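Local coordinates for antistasin (Haementeria officinalis, PDB 1SKZ), which inhibits the blood coagulation protease factor Xa, acting as a leech anticoagulant with many disulfide bonds and an affinity for heparin, at residues 7-12 / 22-27; 29-34 / 49-54; 60-65 / 78-83; 37-42 / 55-60. All blocks are in the same frame, centred on the assembly; numbering follows the deposited sequence.

Contact 1. Residues 7-12 / 22-27; sequences GCEEAG and ITDRCT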
loop_
_atom_site.group_PDB
_atom_site.type_symbol
_atom_site.label_atom_id
_atom_site.label_comp_id
_atom_site.label_asym_id
_atom_site.label_seq_id
_atom_site.Cartn_x
_atom_site.Cartn_y
_atom_site.Cartn_z
ATOM N N GLY A 7 -2.420 -6.752 21.987
ATOM C CA GLY A 7 -3.429 -6.498 20.925
ATOM C C GLY A 7 -3.849 -5.056 20.677
ATOM O O GLY A 7 -4.577 -4.479 21.497
ATOM N N CYS A 8 -3.539 -4.537 19.482
ATOM C CA CYS A 8 -4.067 -3.245 19.042
ATOM C C CYS A 8 -5.302 -3.346 18.155
ATOM O O CYS A 8 -5.888 -2.321 17.806
ATOM C CB CYS A 8 -2.999 -2.451 18.294
ATOM S SG CYS A 8 -2.148 -3.365 16.968
ATOM N N GLU A 9 -5.687 -4.569 17.774
ATOM C CA GLU A 9 -6.865 -4.760 16.917
ATOM C C GLU A 9 -8.113 -4.165 17.577
ATOM O O GLU A 9 -8.943 -3.547 16.906
ATOM C CB GLU A 9 -7.070 -6.254 16.551
ATOM C CG GLU A 9 -7.223 -7.255 17.734
ATOM C CD GLU A 9 -7.382 -8.731 17.279
ATOM O OE1 GLU A 9 -8.507 -9.142 16.900
ATOM O OE2 GLU A 9 -6.386 -9.491 17.334
ATOM N N GLU A 10 -8.073 -4.119 18.904
ATOM C CA GLU A 10 -9.097 -3.472 19.716
ATOM C C GLU A 10 -8.594 -2.145 20.322
ATOM O O GLU A 10 -9.171 -1.074 20.075
ATOM C CB GLU A 10 -9.523 -4.418 20.845
ATOM C CG GLU A 10 -9.076 -5.868 20.653
ATOM C CD GLU A 10 -9.963 -6.662 19.686
ATOM O OE1 GLU A 10 -10.948 -6.088 19.161
ATOM O OE2 GLU A 10 -9.686 -7.873 19.482
ATOM N N ALA A 11 -7.549 -2.239 21.150
ATOM C CA ALA A 11 -7.021 -1.086 21.886
ATOM C C ALA A 11 -6.878 0.144 21.001
ATOM O O ALA A 11 -7.272 1.245 21.397
ATOM C CB ALA A 11 -5.652 -1.424 22.526
ATOM N N GLY A 12 -6.387 -0.066 19.777
ATOM C CA GLY A 12 -5.908 1.040 18.964
ATOM C C GLY A 12 -4.490 1.426 19.337
ATOM O O GLY A 12 -3.844 0.779 20.158
ATOM N N ILE A 22 -1.063 -8.373 11.485
ATOM C CA ILE A 22 -0.388 -9.643 11.637
ATOM C C ILE A 22 0.112 -9.857 13.077
ATOM O O ILE A 22 -0.241 -10.862 13.716
ATOM C CB ILE A 22 0.781 -9.788 10.620
ATOM C CG1 ILE A 22 0.218 -9.828 9.193
ATOM C CG2 ILE A 22 1.539 -11.095 10.858
ATOM C CD1 ILE A 22 1.291 -10.078 8.122
ATOM N N THR A 23 0.838 -8.886 13.612
ATOM C CA THR A 23 1.508 -9.082 14.892
ATOM C C THR A 23 0.668 -8.569 16.041
ATOM O O THR A 23 0.907 -8.918 17.188
ATOM C CB THR A 23 2.895 -8.394 14.936
ATOM O OG1 THR A 23 2.750 -6.976 14.738
ATOM C CG2 THR A 23 3.802 -8.969 13.868
ATOM N N ASP A 24 -0.379 -7.835 15.696
ATOM C CA ASP A 24 -1.239 -7.128 16.636
ATOM C C ASP A 24 -0.509 -6.173 17.581
ATOM O O ASP A 24 -1.047 -5.781 18.641
ATOM C CB ASP A 24 -2.112 -8.102 17.418
ATOM C CG ASP A 24 -3.471 -7.527 17.714
ATOM O OD1 ASP A 24 -3.823 -6.444 17.165
ATOM O OD2 ASP A 24 -4.189 -8.137 18.536
ATOM N N ARG A 25 0.609 -5.652 17.076
ATOM C CA ARG A 25 1.417 -4.641 17.758
ATOM C C ARG A 25 1.439 -3.332 16.912
ATOM O O ARG A 25 1.236 -3.363 15.698
ATOM C CB ARG A 25 2.814 -5.239 17.970
ATOM C CG ARG A 25 3.880 -4.405 18.667
ATOM C CD ARG A 25 5.122 -5.332 18.960
ATOM N NE ARG A 25 6.418 -4.641 19.127
ATOM C CZ ARG A 25 7.512 -4.871 18.393
ATOM N NH1 ARG A 25 7.462 -5.553 17.244
ATOM N NH2 ARG A 25 8.665 -4.355 18.787
ATOM N N CYS A 26 1.480 -2.189 17.595
ATOM C CA CYS A 26 1.439 -0.870 16.967
ATOM C C CYS A 26 2.775 -0.494 16.376
ATOM O O CYS A 26 3.449 0.401 16.896
ATOM C CB CYS A 26 1.069 0.181 17.998
ATOM S SG CYS A 26 -0.602 -0.074 18.620
ATOM N N THR A 27 3.187 -1.192 15.322
ATOM C CA THR A 27 4.496 -0.959 14.757
ATOM C C THR A 27 4.379 -0.283 13.401
ATOM O O THR A 27 5.387 -0.002 12.747
ATOM C CB THR A 27 5.236 -2.255 14.619
ATOM O OG1 THR A 27 4.385 -3.193 13.957
ATOM C CG2 THR A 27 5.594 -2.820 16.012
#
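The carboxylate of Asp-24 reaches the amides of Cys-8 and Glu-9, at the start of the weakly bonded helical turn of about 8-11. Its OD1 presents the syn lone pair to the amide of Glu-9, with Glu-9 N to Asp-24 OD1 at 2.7 Å, and takes a second, weak bond from Cys-8 N. That same Cys-8 amide is held more firmly by the backbone, its N lying 2.9 Å from Asp-24 O. Aspartate suits this place because its short side chain can accept from the Glu-9 amide and, weakly, from that of Cys-8.

The other oxygen, OD2, faces Glu-9, whose side chain crosses that of Asp-24 at about a right angle; the two carboxylate planes are 61° apart. Glu-9 OE2 and Asp-24 OD2 come within 2.8 Å, and two charged groups so close would probably favour uptake of a proton by the pair.

Two disulfides, Cys-8 to Cys-19 and Cys-13 to Cys-26, frame the contact in the cysteine-rich antistasin manner, where cross-links replace an extended apolar core. Cys-8 SG, tucked between the backbone N and the carbonyl carbon (chi1 50°), comes 3.1 Å from Asp-24 O, while Cys-8 CB rests against Cys-26 SG at 3.4 Å. Cys-26 itself centres an inverse gamma turn. Gly-12 leaves the helical turn with positive phi, a conformation that glycine adopts easily, and its O lies 3.7 Å from Cys-26 SG.

Contact 2. Residues 29-34 / 49-54; sequences SGVRCR and EFCKCR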
loop_
_atom_site.group_PDB
_atom_site.type_symbol
_atom_site.label_atom_id
_atom_site.label_comp_id
_atom_site.label_asym_id
_atom_site.label_seq_id
_atom_site.Cartn_x
_atom_site.Cartn_y
_atom_site.Cartn_z
ATOM N N SER A 29 3.106 2.765 10.665
ATOM C CA SER A 29 3.119 4.224 10.657
ATOM C C SER A 29 1.716 4.814 10.643
ATOM O O SER A 29 1.502 5.975 11.042
ATOM C CB SER A 29 3.889 4.737 9.447
ATOM O OG SER A 29 5.199 4.232 9.477
ATOM N N GLY A 30 0.766 4.042 10.125
ATOM C CA GLY A 30 -0.547 4.607 9.880
ATOM C C GLY A 30 -0.723 5.204 8.482
ATOM O O GLY A 30 0.249 5.496 7.755
ATOM N N VAL A 31 -1.989 5.337 8.104
ATOM C CA VAL A 31 -2.395 5.838 6.799
ATOM C C VAL A 31 -2.208 7.369 6.790
ATOM O O VAL A 31 -2.592 8.050 7.737
ATOM C CB VAL A 31 -3.881 5.450 6.550
ATOM C CG1 VAL A 31 -4.392 6.030 5.243
ATOM C CG2 VAL A 31 -4.017 3.937 6.574
ATOM N N ARG A 32 -1.533 7.902 5.776
ATOM C CA ARG A 32 -1.232 9.333 5.811
ATOM C C ARG A 32 -2.331 10.064 5.069
ATOM O O ARG A 32 -2.051 10.953 4.290
ATOM C CB ARG A 32 0.121 9.675 5.148
ATOM C CG ARG A 32 1.368 9.101 5.792
ATOM C CD ARG A 32 1.456 7.639 5.414
ATOM N NE ARG A 32 2.800 7.053 5.350
ATOM C CZ ARG A 32 3.595 6.831 6.399
ATOM N NH1 ARG A 32 3.478 7.571 7.513
ATOM N NH2 ARG A 32 4.640 6.026 6.252
ATOM N N CYS A 33 -3.575 9.626 5.233
ATOM C CA CYS A 33 -4.700 10.265 4.578
ATOM C C CYS A 33 -5.982 9.982 5.351
ATOM O O CYS A 33 -6.015 9.128 6.264
ATOM C CB CYS A 33 -4.852 9.739 3.161
ATOM S SG CYS A 33 -5.593 8.065 3.084
ATOM N N ARG A 34 -7.059 10.571 4.838
ATOM C CA ARG A 34 -8.403 10.436 5.378
ATOM C C ARG A 34 -9.386 10.052 4.272
ATOM O O ARG A 34 -10.576 10.360 4.359
ATOM C CB ARG A 34 -8.857 11.766 6.008
ATOM C CG ARG A 34 -8.058 12.199 7.231
ATOM C CD ARG A 34 -8.598 13.516 7.749
ATOM N NE ARG A 34 -7.605 14.286 8.503
ATOM C CZ ARG A 34 -7.876 15.408 9.172
ATOM N NH1 ARG A 34 -9.131 15.848 9.267
ATOM N NH2 ARG A 34 -6.901 16.056 9.793
ATOM N N GLU A 49 -1.511 -1.000 7.001
ATOM C CA GLU A 49 -2.381 -0.217 6.103
ATOM C C GLU A 49 -1.655 0.943 5.410
ATOM O O GLU A 49 -0.760 1.588 5.990
ATOM C CB GLU A 49 -3.602 0.338 6.869
ATOM C CG GLU A 49 -4.664 -0.714 7.114
ATOM C CD GLU A 49 -5.904 -0.191 7.808
ATOM O OE1 GLU A 49 -5.792 0.819 8.503
ATOM O OE2 GLU A 49 -6.993 -0.808 7.667
ATOM N N PHE A 50 -2.046 1.201 4.172
ATOM C CA PHE A 50 -1.569 2.365 3.476
ATOM C C PHE A 50 -2.745 2.909 2.711
ATOM O O PHE A 50 -3.750 2.196 2.535
ATOM C CB PHE A 50 -0.412 1.994 2.549
ATOM C CG PHE A 50 0.797 1.573 3.290
ATOM C CD1 PHE A 50 1.474 2.495 4.102
ATOM C CD2 PHE A 50 1.142 0.214 3.371
ATOM C CE1 PHE A 50 2.467 2.070 5.006
ATOM C CE2 PHE A 50 2.129 -0.231 4.249
ATOM C CZ PHE A 50 2.798 0.692 5.074
ATOM N N CYS A 51 -2.596 4.150 2.219
ATOM C CA CYS A 51 -3.722 4.889 1.640
ATOM C C CYS A 51 -4.017 4.498 0.190
ATOM O O CYS A 51 -3.871 5.307 -0.743
ATOM C CB CYS A 51 -3.479 6.408 1.724
ATOM S SG CYS A 51 -4.967 7.344 1.282
ATOM N N LYS A 52 -4.502 3.279 0.009
ATOM C CA LYS A 52 -5.046 2.824 -1.266
ATOM C C LYS A 52 -6.239 1.948 -0.860
ATOM O O LYS A 52 -6.073 1.057 -0.011
ATOM C CB LYS A 52 -3.997 1.958 -2.008
ATOM C CG LYS A 52 -4.452 1.462 -3.410
ATOM C CD LYS A 52 -3.333 0.749 -4.199
ATOM C CE LYS A 52 -3.534 0.930 -5.707
ATOM N NZ LYS A 52 -2.997 2.339 -6.117
ATOM N N CYS A 53 -7.384 2.103 -1.524
ATOM C CA CYS A 53 -8.560 1.275 -1.223
ATOM C C CYS A 53 -8.495 -0.153 -1.784
ATOM O O CYS A 53 -7.947 -0.386 -2.866
ATOM C CB CYS A 53 -9.816 1.961 -1.726
ATOM S SG CYS A 53 -10.042 3.652 -1.099
ATOM N N ARG A 54 -8.889 -1.117 -0.949
ATOM C CA ARG A 54 -9.104 -2.503 -1.362
ATOM C C ARG A 54 -10.141 -2.557 -2.463
ATOM O O ARG A 54 -11.174 -1.885 -2.386
ATOM C CB ARG A 54 -9.664 -3.321 -0.190
ATOM C CG ARG A 54 -8.655 -3.795 0.810
ATOM C CD ARG A 54 -9.319 -4.759 1.760
ATOM N NE ARG A 54 -8.571 -4.733 3.000
ATOM C CZ ARG A 54 -7.579 -5.578 3.272
ATOM N NH1 ARG A 54 -7.485 -6.704 2.559
ATOM N NH2 ARG A 54 -6.809 -5.388 4.350
HETATM O O HOH W 1 -0.282 1.806 8.829
HETATM O O HOH W 2 -0.242 5.880 3.391
#
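Val-31 packs against the chain from Glu-49 to Cys-51, and its branched side chain spreads over it from a single fork. CB serves as the branch point, sending one methyl to each end of that run. CG1, anti to the backbone N (chi1 176°), lies 3.7 Å from Cys-51 CB and nearly as close to Cys-51 CA. CG2 turns the other way and meets Glu-49 CB at 3.6 Å, with the Glu-49 carbonyl carbon a little farther off. Valine fits because two methyls at a fork can touch residues two apart, while the carboxylate of Glu-49 is carried past on an extended chain.

Beyond this packing the segments are joined covalently: Cys-33 SG and Cys-51 SG are 2.0 Å apart, with a right-handed disulfide torsion of 95°. Between the backbones, two waters mediate. One donates to Glu-49 O and accepts a weak bond from Gly-30 N; the other accepts from Cys-51 N at 3.1 Å and weakly from Arg-32 N, and sits at the edge of the Phe-50 ring. Gly-30 has positive phi, where a side chain would press on the carbonyl of Ser-29.

Cys-33 directly precedes Arg-34, the first residue of the reactive bond Arg-34 to Val-35, so the disulfide ties the chain just before that bond to Cys-51. Strand 49-50 bonds through Phe-50 to Gln-42 in strand 41-43, whose Phe-41 touches Val-31 and Cys-33, and the Phe-50 ring stacks on Phe-50 of the second subunit before the chain turns its corner at Cys-51 and Lys-52.

Contact 3. Residues 60-65 / 78-83; sequences ATCDIS and NKCDCK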
loop_
_atom_site.group_PDB
_atom_site.type_symbol
_atom_site.label_atom_id
_atom_site.label_comp_id
_atom_site.label_asym_id
_atom_site.label_seq_id
_atom_site.Cartn_x
_atom_site.Cartn_y
_atom_site.Cartn_z
ATOM N N ALA A 60 -14.073 -11.490 7.059
ATOM C CA ALA A 60 -14.179 -10.772 8.329
ATOM C C ALA A 60 -13.464 -11.490 9.443
ATOM O O ALA A 60 -12.973 -10.866 10.379
ATOM C CB ALA A 60 -15.641 -10.584 8.704
ATOM N N THR A 61 -13.579 -12.815 9.428
ATOM C CA THR A 61 -13.123 -13.641 10.535
ATOM C C THR A 61 -12.555 -14.960 10.018
ATOM O O THR A 61 -12.875 -15.406 8.889
ATOM C CB THR A 61 -14.300 -13.920 11.498
ATOM O OG1 THR A 61 -13.781 -14.128 12.817
ATOM C CG2 THR A 61 -15.131 -15.131 11.025
ATOM N N CYS A 62 -11.623 -15.516 10.777
ATOM C CA CYS A 62 -11.113 -16.839 10.454
ATOM C C CYS A 62 -10.903 -17.613 11.747
ATOM O O CYS A 62 -10.364 -17.065 12.709
ATOM C CB CYS A 62 -9.792 -16.723 9.662
ATOM S SG CYS A 62 -9.158 -18.285 8.964
ATOM N N ASP A 63 -11.210 -18.909 11.695
ATOM C CA ASP A 63 -10.923 -19.845 12.778
ATOM C C ASP A 63 -10.291 -21.141 12.248
ATOM O O ASP A 63 -10.723 -21.656 11.203
ATOM C CB ASP A 63 -12.223 -20.192 13.528
ATOM C CG ASP A 63 -11.954 -20.925 14.831
ATOM O OD1 ASP A 63 -11.491 -20.232 15.767
ATOM O OD2 ASP A 63 -12.069 -22.183 14.891
ATOM N N ILE A 64 -9.359 -21.704 13.027
ATOM C CA ILE A 64 -8.693 -22.995 12.722
ATOM C C ILE A 64 -9.649 -24.166 12.408
ATOM O O ILE A 64 -9.334 -25.038 11.580
ATOM C CB ILE A 64 -7.745 -23.438 13.883
ATOM C CG1 ILE A 64 -6.901 -24.652 13.480
ATOM C CG2 ILE A 64 -8.556 -23.850 15.113
ATOM C CD1 ILE A 64 -5.751 -24.350 12.533
ATOM N N SER A 65 -10.829 -24.150 13.023
ATOM C CA SER A 65 -11.821 -25.196 12.822
ATOM C C SER A 65 -12.271 -25.211 11.369
ATOM O O SER A 65 -12.511 -26.297 10.819
ATOM C CB SER A 65 -13.025 -24.997 13.774
ATOM O OG SER A 65 -13.905 -23.970 13.331
ATOM N N ASN A 78 -7.452 -13.588 6.460
ATOM C CA ASN A 78 -8.481 -14.361 7.185
ATOM C C ASN A 78 -8.959 -15.577 6.398
ATOM O O ASN A 78 -10.123 -15.982 6.501
ATOM C CB ASN A 78 -9.684 -13.476 7.551
ATOM C CG ASN A 78 -9.457 -12.691 8.819
ATOM O OD1 ASN A 78 -8.505 -12.926 9.555
ATOM N ND2 ASN A 78 -10.331 -11.744 9.086
ATOM N N LYS A 79 -8.050 -16.178 5.637
ATOM C CA LYS A 79 -8.317 -17.460 4.981
ATOM C C LYS A 79 -7.252 -18.422 5.456
ATOM O O LYS A 79 -6.258 -18.001 6.051
ATOM C CB LYS A 79 -8.254 -17.333 3.447
ATOM C CG LYS A 79 -9.293 -16.411 2.897
ATOM C CD LYS A 79 -9.183 -16.277 1.382
ATOM C CE LYS A 79 -10.534 -15.797 0.804
ATOM N NZ LYS A 79 -10.482 -15.446 -0.671
ATOM N N CYS A 80 -7.460 -19.706 5.186
ATOM C CA CYS A 80 -6.604 -20.752 5.707
ATOM C C CYS A 80 -5.408 -20.923 4.810
ATOM O O CYS A 80 -5.188 -21.983 4.225
ATOM C CB CYS A 80 -7.413 -22.065 5.865
ATOM S SG CYS A 80 -8.725 -21.951 7.138
ATOM N N ASP A 81 -4.604 -19.869 4.725
ATOM C CA ASP A 81 -3.555 -19.759 3.709
ATOM C C ASP A 81 -2.197 -20.300 4.144
ATOM O O ASP A 81 -1.348 -20.586 3.308
ATOM C CB ASP A 81 -3.410 -18.290 3.281
ATOM C CG ASP A 81 -4.483 -17.851 2.278
ATOM O OD1 ASP A 81 -4.969 -18.672 1.469
ATOM O OD2 ASP A 81 -4.864 -16.665 2.310
ATOM N N CYS A 82 -1.943 -20.326 5.449
ATOM C CA CYS A 82 -0.616 -20.636 5.961
ATOM C C CYS A 82 -0.442 -22.077 6.393
ATOM O O CYS A 82 -1.331 -22.670 6.999
ATOM C CB CYS A 82 -0.263 -19.728 7.132
ATOM S SG CYS A 82 -0.490 -17.958 6.803
ATOM N N LYS A 83 0.694 -22.654 6.027
ATOM C CA LYS A 83 1.121 -23.920 6.594
ATOM C C LYS A 83 1.265 -23.740 8.107
ATOM O O LYS A 83 1.991 -22.828 8.559
ATOM C CB LYS A 83 2.472 -24.298 6.032
ATOM C CG LYS A 83 2.441 -24.949 4.681
ATOM C CD LYS A 83 3.712 -25.757 4.523
ATOM C CE LYS A 83 4.132 -25.840 3.094
ATOM N NZ LYS A 83 3.306 -26.872 2.468
#
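Cys-62 packs on the backbone of Asn-78, its CB 3.3 Å from the carbonyl O of Asn-78, and its SG, carried anti to the backbone N (chi1 -171°), passes alongside the same carbonyl. The CB atoms of Cys-62 and Asn-78 face each other at 3.9 Å. Farther along comes an apolar contact, Cys-62 SG and Cys-80 SG 4.1 Å apart, neighbours by packing alone, since each is bonded to a different partner.

Covalent links come next: Cys-62 pairs with Cys-73 and Cys-80 with Cys-67, the crossing disulfides of a cysteine-rich antistasin module. Cys-80 centres an inverse gamma turn, and just after it Asp-81 and Cys-82 both face Met-72 in a classic beta bulge, through which the chain enters the small antiparallel sheet of 71-72 and 82-83.

Among polar groups, Asn-78 ND2 comes 3.1 Å from Ala-60 O at an angle too poor for a bond; its real acceptor is Lys-59 O. Asparagine also tolerates the positive phi found here. With an alanine here the amide is gone, and Lys-59 O would probably lose this donor, leaving the backbone around Ala-60 less closely tied to Asn-78's position.

Within 60-65, Asp-63 OD2 closes an Asx turn with Ser-65 N (3.0 Å, N-H...O angle 161°). Ser-65 OG donates to the same oxygen from the opposite face of the carboxylate, so that one acceptor is gripped twice as the 3-10 segment begins.

Contact 4. Residues 37-42 / 55-60; sequences CPHGFQ and LEPMKA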
loop_
_atom_site.group_PDB
_atom_site.type_symbol
_atom_site.label_atom_id
_atom_site.label_comp_id
_atom_site.label_asym_id
_atom_site.label_seq_id
_atom_site.Cartn_x
_atom_site.Cartn_y
_atom_site.Cartn_z
ATOM N N CYS A 37 -12.564 4.547 2.107
ATOM C CA CYS A 37 -12.474 3.320 1.327
ATOM C C CYS A 37 -13.588 2.354 1.749
ATOM O O CYS A 37 -13.586 1.842 2.880
ATOM C CB CYS A 37 -11.135 2.665 1.561
ATOM S SG CYS A 37 -9.712 3.615 0.913
ATOM N N PRO A 38 -14.585 2.149 0.868
ATOM C CA PRO A 38 -15.727 1.255 1.113
ATOM C C PRO A 38 -15.357 -0.129 1.603
ATOM O O PRO A 38 -16.077 -0.692 2.410
ATOM C CB PRO A 38 -16.437 1.183 -0.238
ATOM C CG PRO A 38 -15.965 2.341 -1.016
ATOM C CD PRO A 38 -14.628 2.755 -0.480
ATOM N N HIS A 39 -14.254 -0.688 1.124
ATOM C CA HIS A 39 -13.769 -1.952 1.662
ATOM C C HIS A 39 -12.542 -1.850 2.542
ATOM O O HIS A 39 -11.853 -2.839 2.741
ATOM C CB HIS A 39 -13.471 -2.956 0.545
ATOM C CG HIS A 39 -14.626 -3.195 -0.367
ATOM N ND1 HIS A 39 -15.821 -3.720 0.075
ATOM C CD2 HIS A 39 -14.784 -2.950 -1.688
ATOM C CE1 HIS A 39 -16.664 -3.797 -0.939
ATOM N NE2 HIS A 39 -16.060 -3.336 -2.017
ATOM N N GLY A 40 -12.240 -0.672 3.054
ATOM C CA GLY A 40 -11.009 -0.509 3.814
ATOM C C GLY A 40 -9.729 -0.290 2.997
ATOM O O GLY A 40 -9.711 -0.374 1.787
ATOM N N PHE A 41 -8.640 -0.072 3.708
ATOM C CA PHE A 41 -7.314 0.155 3.144
ATOM C C PHE A 41 -6.590 -1.139 2.870
ATOM O O PHE A 41 -6.752 -2.111 3.582
ATOM C CB PHE A 41 -6.468 0.982 4.124
ATOM C CG PHE A 41 -6.946 2.398 4.296
ATOM C CD1 PHE A 41 -6.953 3.291 3.214
ATOM C CD2 PHE A 41 -7.398 2.851 5.538
ATOM C CE1 PHE A 41 -7.396 4.589 3.346
ATOM C CE2 PHE A 41 -7.853 4.181 5.678
ATOM C CZ PHE A 41 -7.845 5.053 4.549
ATOM N N GLN A 42 -5.823 -1.157 1.792
ATOM C CA GLN A 42 -4.889 -2.233 1.499
ATOM C C GLN A 42 -3.809 -2.298 2.546
ATOM O O GLN A 42 -3.561 -1.328 3.255
ATOM C CB GLN A 42 -4.267 -2.038 0.108
ATOM C CG GLN A 42 -5.351 -2.087 -0.939
ATOM C CD GLN A 42 -4.835 -2.329 -2.334
ATOM O OE1 GLN A 42 -3.823 -3.018 -2.538
ATOM N NE2 GLN A 42 -5.518 -1.734 -3.319
ATOM N N LEU A 55 -9.972 -3.499 -3.377
ATOM C CA LEU A 55 -10.964 -3.668 -4.421
ATOM C C LEU A 55 -12.133 -4.572 -3.981
ATOM O O LEU A 55 -13.261 -4.327 -4.363
ATOM C CB LEU A 55 -10.285 -4.175 -5.714
ATOM C CG LEU A 55 -9.197 -3.325 -6.441
ATOM C CD1 LEU A 55 -9.604 -1.880 -6.568
ATOM C CD2 LEU A 55 -7.883 -3.389 -5.664
ATOM N N GLU A 56 -11.911 -5.443 -3.002
ATOM C CA GLU A 56 -12.964 -6.320 -2.478
ATOM C C GLU A 56 -12.816 -6.432 -0.955
ATOM O O GLU A 56 -11.804 -6.003 -0.404
ATOM C CB GLU A 56 -12.859 -7.711 -3.102
ATOM C CG GLU A 56 -12.725 -7.737 -4.635
ATOM C CD GLU A 56 -14.049 -7.527 -5.374
ATOM O OE1 GLU A 56 -14.998 -8.299 -5.126
ATOM O OE2 GLU A 56 -14.119 -6.648 -6.272
ATOM N N PRO A 57 -13.866 -6.892 -0.237
ATOM C CA PRO A 57 -13.708 -6.951 1.233
ATOM C C PRO A 57 -12.730 -8.045 1.739
ATOM O O PRO A 57 -12.406 -8.987 1.007
ATOM C CB PRO A 57 -15.151 -7.162 1.748
ATOM C CG PRO A 57 -15.934 -7.704 0.575
ATOM C CD PRO A 57 -15.265 -7.122 -0.661
ATOM N N MET A 58 -12.095 -7.786 2.877
ATOM C CA MET A 58 -11.332 -8.810 3.580
ATOM C C MET A 58 -12.346 -9.701 4.280
ATOM O O MET A 58 -13.400 -9.209 4.705
ATOM C CB MET A 58 -10.403 -8.187 4.633
ATOM C CG MET A 58 -9.368 -9.139 5.214
ATOM S SD MET A 58 -8.568 -8.357 6.604
ATOM C CE MET A 58 -7.820 -9.819 7.580
ATOM N N LYS A 59 -12.117 -11.016 4.236
ATOM C CA LYS A 59 -12.971 -11.960 4.947
ATOM C C LYS A 59 -12.912 -11.563 6.411
ATOM O O LYS A 59 -11.840 -11.194 6.908
ATOM C CB LYS A 59 -12.458 -13.393 4.754
ATOM C CG LYS A 59 -13.255 -14.478 5.539
ATOM C CD LYS A 59 -13.133 -15.844 4.845
ATOM C CE LYS A 59 -13.650 -16.992 5.697
ATOM N NZ LYS A 59 -12.702 -17.392 6.811
ATOM N N ALA A 60 -14.073 -11.490 7.059
ATOM C CA ALA A 60 -14.179 -10.772 8.329
ATOM C C ALA A 60 -13.464 -11.490 9.443
ATOM O O ALA A 60 -12.973 -10.866 10.379
ATOM C CB ALA A 60 -15.641 -10.584 8.704
HETATM O O HOH W 3 -12.383 -5.182 4.090
#
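Pro-57 lays its ring beside the imidazole of His-39, the two side chains pointing the same way. Its CD sits over the face in a CH-pi contact, 3.8 Å from the ring centroid and 22° off the normal. The carbonyl carbon of Glu-56 covers the rim of that same face. Proline suits the place because CD, bonded to the ring nitrogen, is a relatively polarised CH donor. At another corner of the imidazole, His-39 CD2 meets Leu-55 O at 3.4 Å, and His-39 CB lies 3.6 Å from Glu-56 O. CG of His-39 lies anti to the carbonyl carbon (chi1 -55°), which helps bring the ring onto residues 55-57. Replacing His-39 with an alanine would probably deprive Pro-57 of its flat partner and leave residues 55-57 freer to shift.

Beside this, Leu-55 CD2 touches Gln-42 NE2 at 3.7 Å, an amide whose hydrogen bond goes to Cys-53 O.

Further out, a water donates to His-39 O at 2.8 Å and accepts from Met-58 N at 2.9 Å, bridging the backbones. His-39 itself rides on the type I turn Cys-37 to Gly-40, closed by Gly-40 N to Cys-37 O and fixed by the Cys-37 to Cys-53 disulfide; Gly-40 permits the positive phi that follows.

The contact thus rests on the fit of the His-39 ring against Pro-57 and the backbone of 55-57, with one water bridging the backbones in place of direct hydrogen bonds.

Along the chain contact 1 closes first, contacts 2 and 4 then interleave, and contact 3 follows. Contacts 2 and 4 lie close, with centres about 12 Å apart, joined by the Cys-37 to Cys-53 disulfide; they share the region of strands 41-43 and 49-50. Contact 4 passes into contact 3 through shared Ala-60. Contacts 2 and 3, about 24 Å apart between centres, lie on opposite sides of the chain's centre. Contacts 1 and 3 hold matching cysteines, Cys-8 with Cys-62 and Cys-26 with Cys-80, consistent with an internal repeat in which disulfides, rather than a large sheet, stabilise each module.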